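Local coordinates for pollen-specific leucine-rich repeat extensin-like protein 1 (Arabidopsis thaliana, PDB 6TME), which is a pollen cell-wall protein whose leucine-rich repeat domain probably binds secreted RALF signalling peptides, at residues R46-L51 with E111-T116; L120-N126 with E144-N150; L194-E200 with T216-F222; V271-P275 with K293-V298. All blocks are in the same frame, centred on the assembly; numbering follows the deposited sequence.

Contact 1 (R46-L51 with E111-T116)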
# COMPACT_ATOMS: atom_id res chain seq x y z
N ARG A 46 20.37 21.51 16.74
CA ARG A 46 20.50 20.35 15.87
C ARG A 46 19.38 20.31 14.83
O ARG A 46 19.61 19.98 13.66
CB ARG A 46 20.51 19.09 16.73
CG ARG A 46 21.90 18.74 17.23
CD ARG A 46 21.83 17.81 18.40
NE ARG A 46 21.00 16.64 18.10
CZ ARG A 46 20.13 16.13 18.96
NH1 ARG A 46 20.00 16.66 20.17
NH2 ARG A 46 19.40 15.06 18.62
N ALA A 47 18.16 20.69 15.22
CA ALA A 47 17.09 20.76 14.22
C ALA A 47 17.33 21.89 13.24
O ALA A 47 17.06 21.74 12.04
CB ALA A 47 15.72 20.93 14.88
N TYR A 48 17.83 23.03 13.73
CA TYR A 48 18.10 24.18 12.88
C TYR A 48 19.11 23.82 11.79
O TYR A 48 18.90 24.14 10.61
CB TYR A 48 18.63 25.35 13.72
CG TYR A 48 19.10 26.53 12.87
CD1 TYR A 48 18.17 27.39 12.29
CD2 TYR A 48 20.46 26.75 12.62
CE1 TYR A 48 18.58 28.45 11.52
CE2 TYR A 48 20.87 27.81 11.84
CZ TYR A 48 19.92 28.66 11.29
OH TYR A 48 20.29 29.72 10.48
N ILE A 49 20.21 23.18 12.17
CA ILE A 49 21.23 22.78 11.21
C ILE A 49 20.65 21.81 10.17
O ILE A 49 20.84 21.97 8.96
CB ILE A 49 22.43 22.17 11.96
CG1 ILE A 49 23.16 23.26 12.77
CG2 ILE A 49 23.39 21.45 10.98
CD1 ILE A 49 24.08 22.71 13.91
N ALA A 50 19.91 20.80 10.64
CA ALA A 50 19.23 19.86 9.74
C ALA A 50 18.36 20.58 8.72
O ALA A 50 18.45 20.31 7.51
CB ALA A 50 18.37 18.89 10.55
N LEU A 51 17.53 21.51 9.18
CA LEU A 51 16.56 22.11 8.26
C LEU A 51 17.24 23.08 7.31
O LEU A 51 16.83 23.20 6.15
CB LEU A 51 15.44 22.80 9.03
CG LEU A 51 14.55 21.85 9.82
CD1 LEU A 51 13.73 22.64 10.87
CD2 LEU A 51 13.66 21.01 8.91
N GLU A 111 22.22 15.24 6.79
CA GLU A 111 22.05 16.03 8.00
C GLU A 111 20.65 15.86 8.59
O GLU A 111 20.47 16.11 9.79
CB GLU A 111 22.33 17.51 7.71
CG GLU A 111 23.81 17.86 7.56
CD GLU A 111 24.43 17.40 6.24
OE1 GLU A 111 23.70 16.91 5.34
OE2 GLU A 111 25.67 17.52 6.10
N LEU A 112 19.67 15.43 7.79
CA LEU A 112 18.35 15.16 8.35
C LEU A 112 18.42 14.11 9.46
O LEU A 112 17.51 14.04 10.29
CB LEU A 112 17.39 14.71 7.24
CG LEU A 112 17.10 15.81 6.21
CD1 LEU A 112 16.14 15.38 5.13
CD2 LEU A 112 16.61 17.08 6.90
N GLY A 113 19.50 13.32 9.50
CA GLY A 113 19.72 12.40 10.60
C GLY A 113 19.82 13.08 11.96
O GLY A 113 19.80 12.39 12.99
N LEU A 114 19.93 14.41 11.99
CA LEU A 114 19.96 15.13 13.25
C LEU A 114 18.57 15.31 13.86
O LEU A 114 18.47 15.67 15.03
CB LEU A 114 20.64 16.49 13.07
CG LEU A 114 22.16 16.45 12.80
CD1 LEU A 114 22.64 17.78 12.29
CD2 LEU A 114 22.99 16.01 14.02
N LEU A 115 17.50 15.07 13.10
CA LEU A 115 16.14 15.28 13.60
C LEU A 115 15.67 14.10 14.45
O LEU A 115 14.69 13.42 14.14
CB LEU A 115 15.19 15.52 12.42
CG LEU A 115 15.49 16.81 11.68
CD1 LEU A 115 14.70 16.91 10.36
CD2 LEU A 115 15.21 18.00 12.59
N THR A 116 16.39 13.86 15.55
CA THR A 116 16.27 12.58 16.24
C THR A 116 14.95 12.43 16.98
O THR A 116 14.66 11.33 17.47
CB THR A 116 17.41 12.36 17.23
OG1 THR A 116 17.51 13.48 18.10
CG2 THR A 116 18.76 12.15 16.51
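Ala50 of helix 43-56 meets 111-116 with its one methyl group. CB lies 3.7 Å from Leu115 CG and 4.2 Å from Leu114 CB. It also sits 3.6 Å from the backbone O of Glu111. Leu115 spreads its two branches along the helix. Its CD2 reaches back to Ala47, 3.8 Å from CB, while CD1 turns to Leu51. The leucine thus lies in a groove floored by two alanines. Its CG stands beside its own backbone N, chi1 -66°, and this sends both methyls to the helix. Leu114 packs next to Leu115 on Ala50. Its CB lies 3.7 Å from Arg46 O, and its CD1 crosses the side chain of Ile49 at a slant, 4.0 Å from CG2. Leu112 adds CD2 against the backbone O of Ala50, at 3.8 Å. Arg46 arches past Leu114, bent at chi3 (52°), and brings NH2 to Thr116 OG1. That approach is very short and badly angled, so a bond there is doubtful. The contact is therefore mainly apolar.

Leu112 and Leu114 lie on a 3-10 segment, and Leu115 just follows it. Leu114 N bonds to Glu111 O, and Leu115 N to Leu112 O. Leu115 centres an inverse gamma turn, and Thr116 follows it. Behind the helix, Leu51 rests on Trp69, Tyr77 and Ile97, and Ala47 on Val94. Leu112 also touches Trp54, further along the same helix. This is a helix of the N-terminal cap packed on the loop before strand 120-122, as in other leucine-rich repeat domains that close their first turns with a cap.

Contact 2 (L120-N126 with E144-N150)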
# COMPACT_ATOMS: atom_id res chain seq x y z
N LEU A 120 6.99 11.59 12.72
CA LEU A 120 6.07 11.73 11.61
C LEU A 120 6.82 12.42 10.48
O LEU A 120 7.39 13.50 10.67
CB LEU A 120 4.85 12.52 12.03
CG LEU A 120 3.72 12.80 11.06
CD1 LEU A 120 2.49 12.91 11.92
CD2 LEU A 120 3.95 14.11 10.26
N PHE A 121 6.83 11.79 9.31
CA PHE A 121 7.52 12.36 8.15
C PHE A 121 6.62 12.16 6.92
O PHE A 121 6.53 11.05 6.37
CB PHE A 121 8.88 11.71 7.99
CG PHE A 121 9.76 12.37 6.97
CD1 PHE A 121 10.55 13.46 7.31
CD2 PHE A 121 9.79 11.90 5.67
CE1 PHE A 121 11.36 14.08 6.36
CE2 PHE A 121 10.62 12.49 4.72
CZ PHE A 121 11.39 13.60 5.08
N HIS A 122 5.93 13.23 6.51
CA HIS A 122 5.02 13.21 5.37
C HIS A 122 5.57 14.12 4.28
O HIS A 122 5.60 15.34 4.46
CB HIS A 122 3.61 13.66 5.77
CG HIS A 122 2.97 12.81 6.83
ND1 HIS A 122 1.82 13.20 7.49
CD2 HIS A 122 3.32 11.61 7.36
CE1 HIS A 122 1.49 12.28 8.38
NE2 HIS A 122 2.39 11.31 8.33
N VAL A 123 6.00 13.55 3.15
CA VAL A 123 6.42 14.38 2.01
C VAL A 123 5.77 13.87 0.72
O VAL A 123 6.38 13.93 -0.35
CB VAL A 123 7.96 14.46 1.87
CG1 VAL A 123 8.57 15.29 3.06
CG2 VAL A 123 8.60 13.10 1.80
N ASN A 124 4.51 13.44 0.80
CA ASN A 124 3.78 13.02 -0.39
C ASN A 124 3.73 14.11 -1.44
O ASN A 124 3.51 15.29 -1.14
CB ASN A 124 2.35 12.61 -0.06
CG ASN A 124 1.49 12.41 -1.34
OD1 ASN A 124 0.95 13.36 -1.89
ND2 ASN A 124 1.42 11.18 -1.84
N SER A 125 3.92 13.70 -2.70
CA SER A 125 3.78 14.57 -3.87
C SER A 125 4.76 15.74 -3.81
O SER A 125 4.37 16.91 -3.89
CB SER A 125 2.34 15.06 -4.04
OG SER A 125 1.45 13.97 -4.27
N ASN A 126 6.03 15.41 -3.65
CA ASN A 126 7.12 16.35 -3.89
C ASN A 126 7.97 15.80 -5.02
O ASN A 126 7.64 14.78 -5.64
CB ASN A 126 7.94 16.59 -2.62
CG ASN A 126 7.24 17.55 -1.67
OD1 ASN A 126 7.36 18.78 -1.79
ND2 ASN A 126 6.48 17.00 -0.73
N GLU A 144 5.61 6.80 11.20
CA GLU A 144 4.92 6.91 9.92
C GLU A 144 5.80 7.67 8.95
O GLU A 144 6.09 8.86 9.15
CB GLU A 144 3.55 7.60 10.03
CG GLU A 144 3.48 8.83 10.91
CD GLU A 144 2.04 9.32 11.13
OE1 GLU A 144 1.40 9.83 10.18
OE2 GLU A 144 1.55 9.17 12.27
N PHE A 145 6.18 7.00 7.87
CA PHE A 145 7.13 7.49 6.89
C PHE A 145 6.44 7.41 5.55
O PHE A 145 6.11 6.32 5.07
CB PHE A 145 8.40 6.63 6.90
CG PHE A 145 9.55 7.26 6.21
CD1 PHE A 145 10.26 8.30 6.82
CD2 PHE A 145 9.97 6.78 4.97
CE1 PHE A 145 11.36 8.88 6.18
CE2 PHE A 145 11.07 7.35 4.32
CZ PHE A 145 11.76 8.40 4.92
N ASP A 146 6.21 8.56 4.94
CA ASP A 146 5.43 8.62 3.71
C ASP A 146 6.27 9.43 2.72
O ASP A 146 6.31 10.66 2.81
CB ASP A 146 4.06 9.25 3.94
CG ASP A 146 3.21 9.33 2.65
OD1 ASP A 146 3.60 8.74 1.62
OD2 ASP A 146 2.16 10.01 2.69
N VAL A 147 6.95 8.72 1.83
CA VAL A 147 7.65 9.35 0.71
C VAL A 147 6.94 9.07 -0.61
O VAL A 147 7.55 9.15 -1.67
CB VAL A 147 9.13 8.94 0.68
CG1 VAL A 147 9.88 9.54 1.93
CG2 VAL A 147 9.29 7.42 0.62
N SER A 148 5.63 8.79 -0.58
CA SER A 148 4.91 8.45 -1.79
C SER A 148 4.94 9.59 -2.81
O SER A 148 4.91 10.77 -2.46
CB SER A 148 3.46 8.09 -1.46
OG SER A 148 2.78 9.17 -0.85
N ASN A 149 5.03 9.21 -4.09
CA ASN A 149 4.90 10.13 -5.23
C ASN A 149 6.02 11.16 -5.25
O ASN A 149 5.80 12.38 -5.23
CB ASN A 149 3.52 10.81 -5.25
CG ASN A 149 3.29 11.57 -6.53
OD1 ASN A 149 3.93 11.29 -7.56
ND2 ASN A 149 2.40 12.55 -6.48
N ASN A 150 7.24 10.66 -5.32
CA ASN A 150 8.42 11.50 -5.37
C ASN A 150 9.30 11.00 -6.52
O ASN A 150 8.83 10.32 -7.45
CB ASN A 150 9.12 11.49 -4.01
CG ASN A 150 8.63 12.61 -3.10
OD1 ASN A 150 9.03 13.75 -3.27
ND2 ASN A 150 7.75 12.28 -2.15
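Glu144 starts the pairing by holding His122. Its OE1 takes NE2 at 2.6 Å, in the ring plane but on the anti side of the carboxylate. The ring and carboxylate planes are 38° apart, and Leu120 CD2 lies over one face of the ring. Glu144 OE2 bonds to a polar side chain of the chain of another protein. Glu144 O receives Phe121 N. Phe145 runs beside Phe121, the two rings almost coplanar in tilt but so offset that they hardly overlap, with centroids 5.2 Å apart. Asp146 continues the parallel strand pair: its N bonds to Phe121 O, and its O receives Val123 N, at 173°. Its OD1 accepts Ser148 N, an Asx turn, and Ser148 OG as well. Val147 sets CG1 against Val123 CG2, 3.8 Å away. Ser148 OG takes Asn124 ND2 at 2.6 Å, lying in the amide plane, and Ser148 O receives Ser125 N. Asn149 extends its amide to Ser125; CG lies opposite the backbone N, chi1 -171°, and ND2 meets OG at 2.8 Å. Asn150 ND2 donates to Val123 O at 2.8 Å and also donates to Val147 O. Asn126 ND2 reaches Val123 O from the other face, at 3.1 Å, while its own OD1 accepts from Ile104 N. With a leucine in place of Asn150, Val123 O and Val147 O would probably each lose a donor. The bonding implies that backbone carbonyls of the turns, buried in the solenoid, are satisfied by asparagine amides. His122 also has a weak bond to Asp98, so a positive charge on it would probably be stabilised.

Contact 3 (L194-E200 with T216-F222). With EDO (1,2-ethanediol), chain U.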
# COMPACT_ATOMS: atom_id res chain seq x y z
N LEU A 194 3.64 -0.39 -1.53
CA LEU A 194 4.77 -0.55 -2.43
C LEU A 194 4.40 -0.26 -3.88
O LEU A 194 5.29 -0.25 -4.73
CB LEU A 194 5.34 -1.97 -2.34
CG LEU A 194 5.54 -2.55 -0.95
CD1 LEU A 194 5.66 -4.06 -1.08
CD2 LEU A 194 6.77 -1.94 -0.26
N ASN A 195 3.13 -0.01 -4.16
CA ASN A 195 2.64 -0.06 -5.53
C ASN A 195 3.32 1.00 -6.39
O ASN A 195 3.86 1.99 -5.89
CB ASN A 195 1.11 0.12 -5.57
CG ASN A 195 0.64 1.43 -4.93
OD1 ASN A 195 0.54 1.56 -3.70
ND2 ASN A 195 0.35 2.42 -5.77
N ASN A 196 3.32 0.74 -7.70
CA ASN A 196 3.83 1.68 -8.70
C ASN A 196 5.30 2.02 -8.44
O ASN A 196 5.70 3.18 -8.31
CB ASN A 196 2.99 2.95 -8.74
CG ASN A 196 1.64 2.72 -9.36
OD1 ASN A 196 0.71 2.25 -8.69
ND2 ASN A 196 1.51 3.06 -10.64
N ASN A 197 6.09 0.96 -8.36
CA ASN A 197 7.53 1.08 -8.35
C ASN A 197 8.04 0.17 -9.47
O ASN A 197 7.33 -0.16 -10.42
CB ASN A 197 8.07 0.73 -6.96
CG ASN A 197 8.02 1.92 -6.03
OD1 ASN A 197 8.85 2.83 -6.14
ND2 ASN A 197 7.01 1.96 -5.17
N ARG A 198 9.28 -0.27 -9.36
CA ARG A 198 9.81 -1.23 -10.30
C ARG A 198 10.42 -2.41 -9.56
O ARG A 198 11.42 -2.98 -10.00
CB ARG A 198 10.81 -0.56 -11.23
CG ARG A 198 10.16 0.43 -12.17
CD ARG A 198 9.35 -0.33 -13.25
NE ARG A 198 10.15 -0.56 -14.47
CZ ARG A 198 9.67 -1.00 -15.63
NH1 ARG A 198 8.38 -1.29 -15.76
NH2 ARG A 198 10.49 -1.15 -16.66
N PHE A 199 9.82 -2.82 -8.45
CA PHE A 199 10.26 -4.04 -7.77
C PHE A 199 10.08 -5.26 -8.66
O PHE A 199 9.16 -5.34 -9.49
CB PHE A 199 9.48 -4.24 -6.47
CG PHE A 199 9.74 -3.17 -5.45
CD1 PHE A 199 11.04 -2.92 -5.00
CD2 PHE A 199 8.69 -2.41 -4.93
CE1 PHE A 199 11.29 -1.91 -4.06
CE2 PHE A 199 8.93 -1.40 -3.99
CZ PHE A 199 10.23 -1.15 -3.55
N GLU A 200 10.95 -6.25 -8.45
CA GLU A 200 11.01 -7.45 -9.27
C GLU A 200 11.11 -8.69 -8.39
O GLU A 200 11.13 -8.63 -7.16
CB GLU A 200 12.21 -7.39 -10.23
CG GLU A 200 11.92 -6.68 -11.54
CD GLU A 200 12.90 -7.07 -12.66
OE1 GLU A 200 14.10 -7.28 -12.36
OE2 GLU A 200 12.45 -7.20 -13.83
N THR A 216 -0.07 -3.18 -0.41
CA THR A 216 -0.20 -3.03 -1.85
C THR A 216 1.11 -3.37 -2.55
O THR A 216 2.19 -2.90 -2.14
CB THR A 216 -0.67 -1.61 -2.24
OG1 THR A 216 0.33 -0.62 -1.93
CG2 THR A 216 -1.99 -1.27 -1.54
N PHE A 217 1.01 -4.22 -3.59
CA PHE A 217 2.09 -4.58 -4.51
C PHE A 217 1.82 -4.13 -5.93
O PHE A 217 2.64 -4.39 -6.82
CB PHE A 217 2.30 -6.10 -4.58
CG PHE A 217 2.61 -6.76 -3.29
CD1 PHE A 217 3.93 -6.91 -2.89
CD2 PHE A 217 1.59 -7.28 -2.51
CE1 PHE A 217 4.23 -7.55 -1.69
CE2 PHE A 217 1.89 -7.91 -1.31
CZ PHE A 217 3.21 -8.04 -0.90
N ALA A 218 0.65 -3.53 -6.18
CA ALA A 218 0.18 -3.26 -7.54
C ALA A 218 1.25 -2.57 -8.39
O ALA A 218 2.07 -1.81 -7.88
CB ALA A 218 -1.08 -2.38 -7.47
N HIS A 219 1.24 -2.85 -9.70
CA HIS A 219 2.05 -2.12 -10.69
C HIS A 219 3.54 -2.16 -10.36
O HIS A 219 4.24 -1.14 -10.27
CB HIS A 219 1.56 -0.69 -10.85
CG HIS A 219 0.14 -0.61 -11.32
ND1 HIS A 219 -0.31 -1.31 -12.42
CD2 HIS A 219 -0.93 0.05 -10.83
CE1 HIS A 219 -1.60 -1.08 -12.59
NE2 HIS A 219 -2.00 -0.27 -11.63
N ASN A 220 4.03 -3.38 -10.18
CA ASN A 220 5.47 -3.63 -10.12
C ASN A 220 5.76 -4.70 -11.17
O ASN A 220 4.95 -4.96 -12.06
CB ASN A 220 5.87 -3.99 -8.69
CG ASN A 220 5.97 -2.77 -7.82
OD1 ASN A 220 6.93 -1.99 -7.95
ND2 ASN A 220 4.97 -2.57 -6.94
N LYS A 221 6.91 -5.35 -11.05
CA LYS A 221 7.25 -6.50 -11.88
C LYS A 221 7.57 -7.70 -11.01
O LYS A 221 8.55 -8.40 -11.21
CB LYS A 221 8.40 -6.17 -12.84
CG LYS A 221 8.04 -5.11 -13.92
CD LYS A 221 7.09 -5.67 -15.01
CE LYS A 221 7.73 -5.75 -16.42
NZ LYS A 221 7.36 -7.01 -17.20
N PHE A 222 6.73 -7.94 -10.02
CA PHE A 222 6.79 -9.16 -9.24
C PHE A 222 6.39 -10.37 -10.08
O PHE A 222 5.49 -10.30 -10.92
CB PHE A 222 5.86 -9.06 -8.05
CG PHE A 222 6.34 -8.13 -6.99
CD1 PHE A 222 7.42 -8.49 -6.19
CD2 PHE A 222 5.71 -6.91 -6.78
CE1 PHE A 222 7.86 -7.63 -5.19
CE2 PHE A 222 6.14 -6.05 -5.79
CZ PHE A 222 7.22 -6.41 -4.99
C1 EDO U . 6.50 -2.00 -18.99
O1 EDO U . 5.90 -3.17 -18.40
C2 EDO U . 7.65 -2.38 -19.92
O2 EDO U . 8.83 -2.65 -19.14
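Leu194 O is gripped by two amides, Asn197 ND2 at 2.8 Å and Asn220 ND2 at 3.2 Å. They come from opposite faces of its carbonyl plane, and neither lies on a lone pair. Asn220 ND2 also donates to Phe217 O at 3.0 Å, so one amide spans two successive turns. Asn244 ND2 of the following turn also donates to Phe217 O. Such a run of asparagines, each bonding backbone carbonyls of its own and the preceding turn, is characteristic of leucine-rich repeats. Replacing Asn220 by alanine would probably take one donor from Leu194 O and one from Phe217 O, cutting the amide link between the turns. At the start of the bend, Thr216 OG1 donates to Asn195 OD1 at 2.8 Å, and Asn195 ND2 donates to Asn196 OD1. Asn195 ND2 also bonds to the backbone of the chain of another protein. Leu194 CD1 lies alongside the ring of Phe217, 3.8 Å from CD1. His219 lies beside Asn196, with OD1 at its ring edge and the flat groups 60° apart. Further on, Lys221 N bonds to Phe199 O at 2.7 Å. Phe222 turns its CZ to Phe199 CB, 3.5 Å away, and the two side chains point the same way.

Contact 4 (V271-P275 with K293-V298)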
# COMPACT_ATOMS: atom_id res chain seq x y z
N VAL A 271 -3.32 -19.05 -13.29
CA VAL A 271 -3.91 -20.16 -14.01
C VAL A 271 -4.66 -21.02 -13.01
O VAL A 271 -4.69 -20.75 -11.82
CB VAL A 271 -2.85 -21.00 -14.76
CG1 VAL A 271 -2.23 -20.20 -15.90
CG2 VAL A 271 -1.79 -21.47 -13.78
N GLY A 272 -5.27 -22.09 -13.52
CA GLY A 272 -6.05 -22.95 -12.66
C GLY A 272 -7.46 -22.44 -12.45
O GLY A 272 -7.95 -21.49 -13.08
N SER A 273 -8.12 -23.11 -11.52
CA SER A 273 -9.46 -22.74 -11.10
C SER A 273 -9.40 -21.92 -9.82
O SER A 273 -8.43 -21.98 -9.07
CB SER A 273 -10.32 -23.99 -10.87
OG SER A 273 -10.19 -24.88 -11.96
N LEU A 274 -10.43 -21.13 -9.61
CA LEU A 274 -10.58 -20.49 -8.33
C LEU A 274 -10.67 -21.57 -7.27
O LEU A 274 -11.39 -22.56 -7.47
CB LEU A 274 -11.83 -19.61 -8.30
CG LEU A 274 -11.77 -18.49 -9.33
CD1 LEU A 274 -12.97 -17.56 -9.21
CD2 LEU A 274 -10.45 -17.74 -9.18
N PRO A 275 -9.93 -21.47 -6.18
CA PRO A 275 -10.06 -22.48 -5.13
C PRO A 275 -11.41 -22.37 -4.45
O PRO A 275 -11.90 -21.27 -4.18
CB PRO A 275 -8.90 -22.16 -4.18
CG PRO A 275 -8.47 -20.80 -4.53
CD PRO A 275 -8.78 -20.59 -5.96
N LYS A 293 -5.52 -15.92 -16.46
CA LYS A 293 -5.75 -17.09 -17.30
C LYS A 293 -6.51 -18.16 -16.54
O LYS A 293 -6.28 -19.35 -16.73
CB LYS A 293 -4.43 -17.64 -17.85
CG LYS A 293 -4.02 -16.95 -19.13
CD LYS A 293 -2.69 -16.25 -19.01
CE LYS A 293 -1.56 -17.23 -18.83
NZ LYS A 293 -0.26 -16.51 -18.87
N PHE A 294 -7.42 -17.74 -15.66
CA PHE A 294 -8.20 -18.71 -14.91
C PHE A 294 -9.13 -19.49 -15.83
O PHE A 294 -9.62 -18.98 -16.85
CB PHE A 294 -9.06 -18.04 -13.85
CG PHE A 294 -8.29 -17.38 -12.77
CD1 PHE A 294 -7.56 -18.14 -11.85
CD2 PHE A 294 -8.30 -16.00 -12.64
CE1 PHE A 294 -6.85 -17.52 -10.83
CE2 PHE A 294 -7.58 -15.38 -11.63
CZ PHE A 294 -6.86 -16.14 -10.72
N THR A 295 -9.40 -20.73 -15.43
CA THR A 295 -10.29 -21.60 -16.17
C THR A 295 -11.30 -22.20 -15.20
O THR A 295 -11.15 -22.14 -13.98
CB THR A 295 -9.52 -22.71 -16.89
OG1 THR A 295 -8.67 -23.39 -15.95
CG2 THR A 295 -8.66 -22.12 -18.00
N GLY A 296 -12.35 -22.79 -15.78
CA GLY A 296 -13.27 -23.58 -15.00
C GLY A 296 -14.54 -22.84 -14.63
O GLY A 296 -15.01 -21.95 -15.34
N PHE A 297 -15.09 -23.20 -13.48
CA PHE A 297 -16.41 -22.80 -13.06
C PHE A 297 -16.32 -21.72 -11.98
O PHE A 297 -15.43 -21.77 -11.13
CB PHE A 297 -17.20 -24.01 -12.55
CG PHE A 297 -18.62 -24.03 -12.98
CD1 PHE A 297 -18.97 -24.52 -14.23
CD2 PHE A 297 -19.62 -23.54 -12.15
CE1 PHE A 297 -20.29 -24.51 -14.65
CE2 PHE A 297 -20.95 -23.53 -12.56
CZ PHE A 297 -21.28 -24.02 -13.81
N VAL A 298 -17.22 -20.75 -12.05
CA VAL A 298 -17.46 -19.80 -10.96
C VAL A 298 -18.79 -20.20 -10.33
O VAL A 298 -19.85 -20.12 -10.98
CB VAL A 298 -17.49 -18.34 -11.44
CG1 VAL A 298 -17.75 -17.40 -10.26
CG2 VAL A 298 -16.19 -17.98 -12.18
O HOH W 1 -5.96 -22.57 -16.51
O HOH W 2 -12.92 -21.77 -11.20
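Val271 opens the contact beside Lys293. CG1 lies 3.9 Å from Lys293 CB, and the two side chains run alongside each other, pointing the same way. The alkyl part of the lysine does the touching, since its end leads away. Gly272 follows and supplies the one direct hydrogen bond between the segments. Its O takes Thr295 N at 2.9 Å, almost straight at 170°, with the donor tilted from the carbonyl plane. The same oxygen lies at the edge of the Phe294 ring, in its plane. Gly272 N reaches a water that also bonds to Lys293 O and Thr295 OG1. At its backbone angles a side chain on Gly272 would press on the carbonyl O of Val271. Ser273 makes a CA-H...O contact with Thr295 O, at 3.4 Å. Leu274 turns inward. Its CD2 sits over one face of the Phe294 ring, 4.0 Å from the centroid and 12° off the normal, a CH-pi contact. Chi1 of -61° places CG beside the backbone N, and the two side chains cross at about a right angle, which brings CD2 over the face. The other branch, CD1, comes within 4.4 Å of Val298 CG2. Leu274 N is met by a second water, which also bonds to Phe297 O. The Phe294 ring also meets that of Phe289, and Leu274 continues to Ile302 of helix 300-303. The chemistry implies a thin polar join over an apolar core. One bond and two waters tie the backbones where the chain bends, while the leucine and phenylalanine fill the interior between neighbouring repeats.

The four contacts come in series along one curved leucine-rich repeat solenoid. Contact 1 joins the cap helix 43-56 to the loop before strand 120-122. Contact 2 follows directly, its centre about 18 Å away, and pairs strands 120-122 and 144-146. Contact 3 lies about 17 Å from contact 2, between centres, at the turns leading into strands 198-201 and 221-224. Contact 4 is about 24 Å beyond contact 3, between centres, near strand 297-298. The centres of contacts 1 and 4 are about 54 Å apart and on opposite sides of the chain's centre. Contacts 2 and 3 also border another protein chain, consistent with a peptide-binding face in the middle of the solenoid.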